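Local coordinates for protein ethyl acetate hydrolase (Pseudomonas veronii, PDB 5EFZ) that hydrolyses ethyl acetate and other short acetate esters, a step in the bacterial breakdown of small methyl ketones, at residues L63-Y68 and Q155-W160; I141-L146 and F167-A172; E159-Y164 and G291-K296; A295-M300 and K318-S323. All blocks are in the same frame, centred on the assembly; numbering follows the deposited sequence.

Contact 1 of 4, residues L63-Y68 and Q155-W160; sequences LVPTWY and QQTYEW. With ACT (acetate ion), chain O.
Gln156 sets its CG anti to its own carbonyl carbon (chi1 -68°) and then runs extended, which carries its amide from helix 152-163 over Pro65; Leu63, its CG anti to the backbone N (chi1 173°), turns CD2 to the indole of Trp160. The Gln156 and Pro65 side chains slide past each other in opposite directions, with Gln156 OE1 3.4 Å from Pro65 CB. Gln156 NE2 gives Thr66 O a weak hydrogen bond of 3.1 Å, bent to 134° at the hydrogen. Gln156 OE1 takes a bond from a water at 2.8 Å, which accepts from Thr66 N at 2.8 Å, so both ends of the amide are tied to Thr66. Gln131 NE2 also donates to OE1, and NE2 also reaches Met152 O. Leu63 CD2 comes obliquely to the indole, 3.6 Å from Trp160 CE2, while the indole N-H serves Gln131. Were the glutamine an alanine, the water would probably lose its acceptor, Thr66 O would keep Gln98 but lose this weak bond, and a gap would open beside Pro65. Just beyond, Tyr68 N donates at 2.8 Å to OXT of an acetate, probably from the crystallisation liquor; Ser151, the inferred nucleophile, His334 and Met152 N also hold it, so Tyr68 N and Met152 N probably form the oxyanion hole. A glutamine, donor and acceptor in one uncharged group, suits buried backbone where strand 61-65 runs into the active-site loop.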
# COMPACT_ATOMS: atom_id res chain seq x y z
N LEU A 63 -11.40 -3.26 29.41
CA LEU A 63 -9.94 -3.17 29.21
C LEU A 63 -9.68 -2.65 27.82
O LEU A 63 -10.27 -3.14 26.88
CB LEU A 63 -9.27 -4.52 29.38
CG LEU A 63 -7.77 -4.58 29.03
CD1 LEU A 63 -6.99 -3.91 30.13
CD2 LEU A 63 -7.37 -6.04 28.93
N VAL A 64 -8.80 -1.65 27.71
CA VAL A 64 -8.47 -1.05 26.43
C VAL A 64 -6.95 -1.14 26.24
O VAL A 64 -6.20 -0.36 26.85
CB VAL A 64 -8.91 0.42 26.37
CG1 VAL A 64 -8.65 1.00 24.97
CG2 VAL A 64 -10.45 0.52 26.68
N PRO A 65 -6.47 -2.11 25.43
CA PRO A 65 -5.04 -2.16 25.08
C PRO A 65 -4.69 -1.06 24.10
O PRO A 65 -5.57 -0.47 23.49
CB PRO A 65 -4.86 -3.53 24.40
CG PRO A 65 -6.14 -4.32 24.75
CD PRO A 65 -7.22 -3.24 24.84
N THR A 66 -3.40 -0.75 23.95
CA THR A 66 -3.00 0.35 23.06
C THR A 66 -2.41 -0.23 21.77
O THR A 66 -2.06 -1.43 21.70
CB THR A 66 -1.97 1.29 23.75
OG1 THR A 66 -0.80 0.54 24.07
CG2 THR A 66 -2.55 1.85 25.11
N TRP A 67 -2.30 0.62 20.76
CA TRP A 67 -1.93 0.16 19.43
C TRP A 67 -0.49 0.53 19.11
O TRP A 67 0.23 1.09 19.94
CB TRP A 67 -2.89 0.73 18.37
CG TRP A 67 -3.06 2.23 18.40
CD1 TRP A 67 -2.07 3.19 18.41
CD2 TRP A 67 -4.31 2.94 18.37
NE1 TRP A 67 -2.64 4.46 18.41
CE2 TRP A 67 -4.01 4.33 18.39
CE3 TRP A 67 -5.66 2.53 18.33
CZ2 TRP A 67 -5.01 5.31 18.36
CZ3 TRP A 67 -6.65 3.51 18.32
CH2 TRP A 67 -6.32 4.88 18.33
N TYR A 68 -0.08 0.21 17.89
CA TYR A 68 1.30 0.46 17.45
C TYR A 68 1.64 1.95 17.52
O TYR A 68 0.92 2.74 16.96
CB TYR A 68 1.50 -0.04 16.02
CG TYR A 68 2.87 0.34 15.48
CD1 TYR A 68 4.00 -0.43 15.77
CD2 TYR A 68 3.04 1.49 14.69
CE1 TYR A 68 5.27 -0.08 15.28
CE2 TYR A 68 4.32 1.85 14.20
CZ TYR A 68 5.41 1.06 14.50
OH TYR A 68 6.64 1.44 14.03
N GLN A 155 -5.36 -7.15 18.08
CA GLN A 155 -4.58 -8.37 18.27
C GLN A 155 -4.59 -8.82 19.72
O GLN A 155 -4.78 -10.01 20.00
CB GLN A 155 -3.13 -8.14 17.84
CG GLN A 155 -2.95 -7.94 16.33
CD GLN A 155 -1.47 -7.79 15.99
OE1 GLN A 155 -0.77 -6.99 16.61
NE2 GLN A 155 -0.98 -8.61 15.04
N GLN A 156 -4.38 -7.88 20.65
CA GLN A 156 -4.46 -8.22 22.08
C GLN A 156 -5.88 -8.64 22.50
O GLN A 156 -6.05 -9.48 23.38
CB GLN A 156 -4.00 -7.04 22.93
CG GLN A 156 -2.47 -6.76 22.78
CD GLN A 156 -2.09 -5.39 23.30
OE1 GLN A 156 -1.86 -5.21 24.50
NE2 GLN A 156 -2.07 -4.40 22.40
N THR A 157 -6.89 -8.02 21.90
CA THR A 157 -8.27 -8.38 22.17
C THR A 157 -8.56 -9.85 21.82
O THR A 157 -9.15 -10.58 22.62
CB THR A 157 -9.23 -7.42 21.42
OG1 THR A 157 -9.08 -6.10 21.96
CG2 THR A 157 -10.74 -7.87 21.56
N TYR A 158 -8.17 -10.28 20.62
CA TYR A 158 -8.33 -11.67 20.23
C TYR A 158 -7.56 -12.61 21.15
O TYR A 158 -8.07 -13.65 21.59
CB TYR A 158 -7.85 -11.88 18.79
CG TYR A 158 -8.85 -11.43 17.75
CD1 TYR A 158 -10.15 -11.98 17.73
CD2 TYR A 158 -8.52 -10.48 16.78
CE1 TYR A 158 -11.08 -11.58 16.73
CE2 TYR A 158 -9.45 -10.09 15.79
CZ TYR A 158 -10.71 -10.64 15.78
OH TYR A 158 -11.62 -10.23 14.80
N GLU A 159 -6.32 -12.24 21.45
CA GLU A 159 -5.54 -13.08 22.33
C GLU A 159 -6.19 -13.22 23.71
O GLU A 159 -6.23 -14.32 24.29
CB GLU A 159 -4.11 -12.52 22.45
CG GLU A 159 -3.23 -13.28 23.47
CD GLU A 159 -2.77 -14.69 23.04
OE1 GLU A 159 -2.85 -15.06 21.84
OE2 GLU A 159 -2.33 -15.45 23.94
N TRP A 160 -6.73 -12.12 24.24
CA TRP A 160 -7.50 -12.18 25.49
C TRP A 160 -8.66 -13.17 25.39
O TRP A 160 -8.83 -14.03 26.27
CB TRP A 160 -8.07 -10.79 25.84
CG TRP A 160 -7.31 -10.10 26.94
CD1 TRP A 160 -6.36 -9.12 26.81
CD2 TRP A 160 -7.38 -10.40 28.35
NE1 TRP A 160 -5.85 -8.79 28.04
CE2 TRP A 160 -6.50 -9.53 29.01
CE3 TRP A 160 -8.19 -11.27 29.11
CZ2 TRP A 160 -6.36 -9.53 30.39
CZ3 TRP A 160 -8.06 -11.26 30.49
CH2 TRP A 160 -7.14 -10.40 31.12
C ACT O . -1.72 0.22 14.76
O ACT O . -1.91 -0.20 13.58
OXT ACT O . -1.60 -0.65 15.69
CH3 ACT O . -1.67 1.69 15.03
O HOH W 1 -1.61 -2.52 25.27

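Contact 2 of 4, residues I141-L146 and F167-A172; sequences IESLAL and FVKRAA
Phe167, the residue with the most surface buried here, turns one face of its ring to the backbone of Glu142 and Ser143. Ser143 CA stands 3.9 Å from the ring centroid and only 13° off the normal, a CH-pi contact, and a small residue suits so close an approach. With chi1 at -156°, which holds CG anti to the backbone N, the phenyl also meets Leu144 at its edge, CE1 lying 3.7 Å from Leu144 CG. The backbones pair beside it: Leu144 N donates to Phe167 O at 2.8 Å and Lys169 N to Leu144 O at 3.0 Å, a single bridge that joins Leu144 to Val168. Leu146 points its CD1 methyl at strand 170-174, 4.2 Å from Ala172 CB, and its CA-H faces Arg170 O. Arg170, extended from CG to NE, reaches back so that NH1 meets Ala145 O at 2.9 Å; the oxygen lies in the guanidinium plane and is used on a lone pair, while NH2 serves Ser358 O. A long arginine with several N-H donors can thus hold two separate backbones near the surface. The contact lies at the N-terminal ends of 146-150 and 170-174, the two parallel strands that a beta-alpha-beta crossover through helix 152-163 connects. Trp160 of that helix and helix 124-139 cover the Phe167 and Leu144 side, whereas helix 342-356 packs on Leu146 and Ala172.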
# COMPACT_ATOMS: atom_id res chain seq x y z
N ILE A 141 -9.94 -7.75 39.94
CA ILE A 141 -10.96 -7.95 38.90
C ILE A 141 -10.89 -9.40 38.38
O ILE A 141 -9.80 -9.90 38.08
CB ILE A 141 -10.76 -6.94 37.76
CG1 ILE A 141 -11.09 -5.53 38.26
CG2 ILE A 141 -11.61 -7.29 36.51
CD1 ILE A 141 -10.59 -4.43 37.30
N GLU A 142 -12.04 -10.06 38.27
CA GLU A 142 -12.05 -11.46 37.90
C GLU A 142 -12.79 -11.76 36.58
O GLU A 142 -12.89 -12.91 36.18
CB GLU A 142 -12.67 -12.29 39.03
CG GLU A 142 -11.95 -12.16 40.38
CD GLU A 142 -10.54 -12.78 40.37
OE1 GLU A 142 -10.17 -13.47 39.38
OE2 GLU A 142 -9.82 -12.61 41.36
N SER A 143 -13.30 -10.72 35.92
CA SER A 143 -13.84 -10.84 34.57
C SER A 143 -13.93 -9.44 33.98
O SER A 143 -13.86 -8.45 34.71
CB SER A 143 -15.23 -11.54 34.55
OG SER A 143 -16.22 -10.74 35.16
N LEU A 144 -14.06 -9.35 32.65
CA LEU A 144 -14.18 -8.08 31.93
C LEU A 144 -15.53 -7.94 31.20
O LEU A 144 -15.93 -8.85 30.45
CB LEU A 144 -13.05 -7.93 30.92
CG LEU A 144 -11.68 -7.80 31.61
CD1 LEU A 144 -10.52 -8.12 30.64
CD2 LEU A 144 -11.54 -6.39 32.20
N ALA A 145 -16.22 -6.81 31.40
CA ALA A 145 -17.45 -6.52 30.65
C ALA A 145 -17.16 -6.42 29.16
O ALA A 145 -18.03 -6.75 28.36
CB ALA A 145 -18.11 -5.23 31.14
N LEU A 146 -15.96 -5.97 28.78
CA LEU A 146 -15.59 -5.76 27.37
C LEU A 146 -14.08 -5.64 27.30
O LEU A 146 -13.49 -5.03 28.18
CB LEU A 146 -16.25 -4.49 26.81
CG LEU A 146 -15.78 -4.04 25.41
CD1 LEU A 146 -16.27 -5.10 24.38
CD2 LEU A 146 -16.40 -2.67 25.09
N PHE A 167 -13.10 -15.25 31.07
CA PHE A 167 -12.79 -13.96 31.66
C PHE A 167 -13.38 -12.81 30.82
O PHE A 167 -13.76 -11.77 31.35
CB PHE A 167 -11.26 -13.82 31.76
CG PHE A 167 -10.76 -12.86 32.82
CD1 PHE A 167 -10.66 -11.50 32.56
CD2 PHE A 167 -10.34 -13.34 34.05
CE1 PHE A 167 -10.14 -10.61 33.54
CE2 PHE A 167 -9.84 -12.48 35.04
CZ PHE A 167 -9.74 -11.11 34.78
N VAL A 168 -13.44 -13.01 29.50
CA VAL A 168 -13.82 -11.95 28.58
C VAL A 168 -15.30 -12.13 28.21
O VAL A 168 -15.66 -13.07 27.51
CB VAL A 168 -12.91 -11.97 27.31
CG1 VAL A 168 -13.27 -10.83 26.33
CG2 VAL A 168 -11.41 -11.90 27.73
N LYS A 169 -16.16 -11.24 28.72
CA LYS A 169 -17.60 -11.41 28.45
C LYS A 169 -17.98 -10.91 27.05
O LYS A 169 -18.94 -11.43 26.46
CB LYS A 169 -18.44 -10.69 29.52
CG LYS A 169 -18.17 -11.16 30.96
CD LYS A 169 -18.27 -12.70 31.03
CE LYS A 169 -18.08 -13.20 32.46
NZ LYS A 169 -18.15 -14.69 32.58
N ARG A 170 -17.26 -9.89 26.57
CA ARG A 170 -17.54 -9.27 25.26
C ARG A 170 -16.23 -8.83 24.69
O ARG A 170 -15.37 -8.42 25.45
CB ARG A 170 -18.46 -8.05 25.40
CG ARG A 170 -19.81 -8.34 26.04
CD ARG A 170 -20.56 -7.03 26.27
NE ARG A 170 -21.81 -7.28 27.00
CZ ARG A 170 -21.89 -7.40 28.32
NH1 ARG A 170 -20.80 -7.30 29.08
NH2 ARG A 170 -23.08 -7.64 28.88
N ALA A 171 -16.08 -8.90 23.37
CA ALA A 171 -14.85 -8.51 22.71
C ALA A 171 -15.20 -7.69 21.48
O ALA A 171 -16.12 -8.03 20.73
CB ALA A 171 -14.00 -9.75 22.33
N ALA A 172 -14.49 -6.59 21.29
CA ALA A 172 -14.64 -5.79 20.09
C ALA A 172 -13.27 -5.61 19.46
O ALA A 172 -12.38 -4.90 20.00
CB ALA A 172 -15.31 -4.44 20.39

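Contact 3 of 4, residues E159-Y164 and G291-K296; sequences EWAVRY and GRIKAK
Arg292 and Val162 cross at about a right angle, the guanidinium passing with one face against the valine CG1 methyl, which stands 3.9 Å from NE. The arginine is bent at chi3 (49°), and this turn brings its NH2 back to Val162 O at 2.8 Å, with an N-H...O angle of 138°. NE adds a weak second bond to the same oxygen, 3.3 Å away. Carbonyls in the last turn of a helix lack the amide partners of its interior, and a long arginine can serve one while its guanidinium face lies against the Val162 methyl. Ile293 crosses Val162 obliquely: its CG1 approaches Val162 CG2 to 3.8 Å and Ala161 CB to 4.0 Å, so branched side chains mesh where the small alanine lets the loop come close. In the alpha/beta-hydrolase fold helix 152-163 follows the nucleophile elbow, and here its C-terminal end meets the loop that leads from helix 286-290 into sheet strand 296-300. A water bridges the two backbones, giving a hydrogen to Ala161 O at 2.8 Å and accepting one from Lys294 N at 2.9 Å. On another side of the helix Arg163 grips Glu159 side-on, both NE and NH2 directed to OE2, with the NE pair 2.7 Å apart in a salt bridge. That oxygen also has His281 as a partner and lies close to the Arg163 guanidinium plane.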
# COMPACT_ATOMS: atom_id res chain seq x y z
N GLU A 159 -6.32 -12.24 21.45
CA GLU A 159 -5.54 -13.08 22.33
C GLU A 159 -6.19 -13.22 23.71
O GLU A 159 -6.23 -14.32 24.29
CB GLU A 159 -4.11 -12.52 22.45
CG GLU A 159 -3.23 -13.28 23.47
CD GLU A 159 -2.77 -14.69 23.04
OE1 GLU A 159 -2.85 -15.06 21.84
OE2 GLU A 159 -2.33 -15.45 23.94
N TRP A 160 -6.73 -12.12 24.24
CA TRP A 160 -7.50 -12.18 25.49
C TRP A 160 -8.66 -13.17 25.39
O TRP A 160 -8.83 -14.03 26.27
CB TRP A 160 -8.07 -10.79 25.84
CG TRP A 160 -7.31 -10.10 26.94
CD1 TRP A 160 -6.36 -9.12 26.81
CD2 TRP A 160 -7.38 -10.40 28.35
NE1 TRP A 160 -5.85 -8.79 28.04
CE2 TRP A 160 -6.50 -9.53 29.01
CE3 TRP A 160 -8.19 -11.27 29.11
CZ2 TRP A 160 -6.36 -9.53 30.39
CZ3 TRP A 160 -8.06 -11.26 30.49
CH2 TRP A 160 -7.14 -10.40 31.12
N ALA A 161 -9.44 -13.06 24.31
CA ALA A 161 -10.67 -13.87 24.17
C ALA A 161 -10.36 -15.35 24.01
O ALA A 161 -11.18 -16.20 24.35
CB ALA A 161 -11.51 -13.38 22.98
N VAL A 162 -9.17 -15.67 23.46
CA VAL A 162 -8.78 -17.07 23.25
C VAL A 162 -8.08 -17.64 24.50
O VAL A 162 -8.32 -18.78 24.89
CB VAL A 162 -7.83 -17.23 22.01
CG1 VAL A 162 -7.20 -18.64 21.95
CG2 VAL A 162 -8.60 -16.95 20.72
N ARG A 163 -7.23 -16.83 25.12
CA ARG A 163 -6.38 -17.30 26.22
C ARG A 163 -7.15 -17.45 27.53
O ARG A 163 -6.91 -18.39 28.32
CB ARG A 163 -5.19 -16.34 26.41
CG ARG A 163 -4.19 -16.78 27.46
CD ARG A 163 -3.10 -15.74 27.71
NE ARG A 163 -2.12 -15.72 26.63
CZ ARG A 163 -0.84 -15.99 26.79
NH1 ARG A 163 -0.34 -16.29 27.99
NH2 ARG A 163 -0.05 -15.97 25.73
N TYR A 164 -8.09 -16.54 27.76
CA TYR A 164 -8.93 -16.57 28.95
C TYR A 164 -10.43 -16.49 28.60
O TYR A 164 -11.08 -15.47 28.86
CB TYR A 164 -8.55 -15.43 29.89
CG TYR A 164 -7.10 -15.38 30.29
CD1 TYR A 164 -6.27 -14.39 29.79
CD2 TYR A 164 -6.58 -16.29 31.20
CE1 TYR A 164 -4.96 -14.32 30.17
CE2 TYR A 164 -5.25 -16.22 31.58
CZ TYR A 164 -4.45 -15.24 31.05
OH TYR A 164 -3.14 -15.14 31.42
N GLY A 291 -12.48 -21.03 17.85
CA GLY A 291 -13.61 -21.80 18.38
C GLY A 291 -13.66 -21.82 19.89
O GLY A 291 -14.71 -22.15 20.47
N ARG A 292 -12.54 -21.50 20.55
CA ARG A 292 -12.48 -21.41 22.02
C ARG A 292 -13.16 -20.15 22.58
O ARG A 292 -13.47 -20.07 23.78
CB ARG A 292 -11.01 -21.41 22.50
CG ARG A 292 -10.38 -22.79 22.52
CD ARG A 292 -8.86 -22.74 22.70
NE ARG A 292 -8.43 -21.87 23.80
CZ ARG A 292 -7.26 -22.00 24.44
NH1 ARG A 292 -6.43 -23.00 24.12
NH2 ARG A 292 -6.95 -21.17 25.42
N ILE A 293 -13.37 -19.15 21.72
CA ILE A 293 -13.88 -17.87 22.18
C ILE A 293 -15.31 -18.02 22.69
O ILE A 293 -16.15 -18.55 21.99
CB ILE A 293 -13.82 -16.82 21.06
CG1 ILE A 293 -12.36 -16.54 20.70
CG2 ILE A 293 -14.58 -15.56 21.52
CD1 ILE A 293 -12.21 -15.51 19.58
N LYS A 294 -15.56 -17.59 23.93
CA LYS A 294 -16.91 -17.57 24.49
C LYS A 294 -17.52 -16.17 24.53
O LYS A 294 -18.75 -16.01 24.66
CB LYS A 294 -16.89 -18.16 25.91
CG LYS A 294 -16.51 -19.64 25.92
CD LYS A 294 -16.39 -20.20 27.33
CE LYS A 294 -17.72 -20.41 27.96
NZ LYS A 294 -17.56 -21.17 29.24
N ALA A 295 -16.66 -15.15 24.44
CA ALA A 295 -17.09 -13.75 24.47
C ALA A 295 -18.05 -13.44 23.35
O ALA A 295 -17.84 -13.89 22.22
CB ALA A 295 -15.87 -12.79 24.35
N LYS A 296 -19.08 -12.64 23.64
CA LYS A 296 -19.87 -12.03 22.56
C LYS A 296 -18.96 -11.10 21.80
O LYS A 296 -18.47 -10.10 22.36
CB LYS A 296 -21.09 -11.28 23.12
CG LYS A 296 -22.03 -10.66 22.05
CD LYS A 296 -22.66 -11.75 21.20
CE LYS A 296 -23.48 -11.18 20.03
NZ LYS A 296 -24.00 -12.25 19.09
O HOH W 2 -13.82 -15.67 25.17

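Contact 4 of 4, residues A295-M300 and K318-S323; sequences AKTYVM and KMIPNS. With EDO (1,2-ethanediol), chain H.
Ile320 is the first residue of 318-323 to meet the strand 296-300, laying its CD1 methyl 4.0 Å from Val299 CG2 as the two side chains cross at a slant. The beta-branched isoleucine and valine suit this buried side, where Tyr158 of helix 152-163 packs against both. From Ile320 the chain folds through a type II beta turn to Ser323, with proline well suited to its second position and Asn322, at positive phi (82°), to its third, where asparagine is tolerated better than most residues. In the alpha/beta-hydrolase fold this turn joins helix 310-317 to the short edge strand 324-325, parallel to 296-300. Asn322 receives Lys296 from the strand: the lysine crosses it at about a right angle, and the bend at chi2 (64°) brings NZ to a hydrogen bond with Asn322 O, as well as above the amide plane of the side chain to OD1 at 3.3 Å. Glu324 OE2 adds a long, weak ion pair to the same NZ. A methionine in place of Lys296 would probably leave both Asn322 oxygens without this donor and Glu324 without its weak mate, and the amide more able to turn. Ser323 then closes the turn, its OG giving a 2.6 Å hydrogen bond to Ile320 O while Gln317 NE2 also meets that hydroxyl. Ser323 CA lies 3.2 Å from Thr297 O in a CA-H...O contact, and Thr297 OG1 bonds back to Ala295 O at 2.8 Å, the short hydroxyl spent on its own backbone.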
# COMPACT_ATOMS: atom_id res chain seq x y z
N ALA A 295 -16.66 -15.15 24.44
CA ALA A 295 -17.09 -13.75 24.47
C ALA A 295 -18.05 -13.44 23.35
O ALA A 295 -17.84 -13.89 22.22
CB ALA A 295 -15.87 -12.79 24.35
N LYS A 296 -19.08 -12.64 23.64
CA LYS A 296 -19.87 -12.03 22.56
C LYS A 296 -18.96 -11.10 21.80
O LYS A 296 -18.47 -10.10 22.36
CB LYS A 296 -21.09 -11.28 23.12
CG LYS A 296 -22.03 -10.66 22.05
CD LYS A 296 -22.66 -11.75 21.20
CE LYS A 296 -23.48 -11.18 20.03
NZ LYS A 296 -24.00 -12.25 19.09
N THR A 297 -18.71 -11.40 20.53
CA THR A 297 -17.66 -10.70 19.80
C THR A 297 -18.13 -9.96 18.54
O THR A 297 -18.82 -10.54 17.70
CB THR A 297 -16.55 -11.70 19.37
OG1 THR A 297 -16.09 -12.41 20.53
CG2 THR A 297 -15.38 -10.99 18.71
N TYR A 298 -17.77 -8.68 18.43
CA TYR A 298 -17.96 -7.88 17.21
C TYR A 298 -16.62 -7.75 16.48
O TYR A 298 -15.61 -7.29 17.06
CB TYR A 298 -18.50 -6.47 17.52
CG TYR A 298 -19.97 -6.38 17.88
CD1 TYR A 298 -20.74 -7.53 18.04
CD2 TYR A 298 -20.58 -5.15 18.08
CE1 TYR A 298 -22.09 -7.44 18.39
CE2 TYR A 298 -21.93 -5.05 18.42
CZ TYR A 298 -22.66 -6.19 18.57
OH TYR A 298 -23.99 -6.09 18.91
N VAL A 299 -16.60 -8.16 15.21
CA VAL A 299 -15.42 -8.05 14.36
C VAL A 299 -15.67 -6.85 13.46
O VAL A 299 -16.65 -6.83 12.70
CB VAL A 299 -15.21 -9.33 13.51
CG1 VAL A 299 -13.98 -9.17 12.57
CG2 VAL A 299 -15.08 -10.58 14.42
N MET A 300 -14.82 -5.84 13.59
CA MET A 300 -15.10 -4.52 13.00
C MET A 300 -13.92 -3.98 12.21
O MET A 300 -13.23 -3.07 12.65
CB MET A 300 -15.54 -3.53 14.11
CG MET A 300 -16.77 -4.06 14.91
SD MET A 300 -17.32 -2.89 16.16
CE MET A 300 -17.91 -1.58 15.17
N LYS A 318 -16.02 -15.67 10.54
CA LYS A 318 -16.76 -16.88 10.22
C LYS A 318 -16.40 -18.04 11.13
O LYS A 318 -17.17 -18.98 11.24
CB LYS A 318 -16.53 -17.27 8.76
CG LYS A 318 -17.17 -16.30 7.77
CD LYS A 318 -16.98 -16.79 6.34
CE LYS A 318 -17.52 -15.81 5.32
NZ LYS A 318 -17.02 -16.21 3.96
N MET A 319 -15.24 -17.96 11.77
CA MET A 319 -14.75 -19.03 12.66
C MET A 319 -15.02 -18.78 14.15
O MET A 319 -14.68 -19.61 15.01
CB MET A 319 -13.24 -19.24 12.45
CG MET A 319 -12.88 -19.84 11.08
SD MET A 319 -11.09 -20.00 10.92
CE MET A 319 -10.97 -20.81 9.33
N ILE A 320 -15.60 -17.62 14.47
CA ILE A 320 -15.86 -17.25 15.87
C ILE A 320 -17.34 -17.46 16.22
O ILE A 320 -18.22 -16.77 15.70
CB ILE A 320 -15.48 -15.78 16.15
CG1 ILE A 320 -14.02 -15.52 15.74
CG2 ILE A 320 -15.68 -15.46 17.62
CD1 ILE A 320 -13.62 -14.03 15.80
N PRO A 321 -17.63 -18.40 17.12
CA PRO A 321 -19.05 -18.67 17.37
C PRO A 321 -19.71 -17.51 18.10
O PRO A 321 -18.97 -16.85 18.81
CB PRO A 321 -19.02 -19.92 18.25
CG PRO A 321 -17.67 -19.91 18.89
CD PRO A 321 -16.73 -19.24 17.93
N ASN A 322 -21.00 -17.23 17.89
CA ASN A 322 -21.70 -16.17 18.65
C ASN A 322 -21.44 -14.76 18.08
O ASN A 322 -22.13 -13.81 18.42
CB ASN A 322 -21.28 -16.25 20.14
CG ASN A 322 -22.20 -15.49 21.08
OD1 ASN A 322 -23.26 -15.01 20.69
ND2 ASN A 322 -21.76 -15.36 22.33
N SER A 323 -20.46 -14.64 17.19
CA SER A 323 -19.94 -13.34 16.77
C SER A 323 -20.79 -12.64 15.70
O SER A 323 -21.69 -13.24 15.12
CB SER A 323 -18.51 -13.50 16.24
OG SER A 323 -18.49 -14.23 15.02
C1 EDO H . -13.76 -14.32 3.27
O1 EDO H . -14.35 -15.49 3.84
C2 EDO H . -14.48 -13.96 1.97
O2 EDO H . -14.24 -12.58 1.65

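Overall arrangement
From the N terminus, strand 61-65 comes first, and contact 1 closes the long loop from it to helix 152-163. Contact 2 opens inside that loop, at 141-146, and closes beyond the helix at 167-172, so the two cross; Leu63 N meets Leu146 O between them. Contact 3 begins on the helix where contact 1 ends, crosses contact 2 and spans to the loop before strand 296-300. Contact 4 begins where contact 3 ends and closes a short loop through helix 310-317, in series with contacts 1 and 2. Together they tie the helix after the nucleophile to central strands of the sheet and on to its edge.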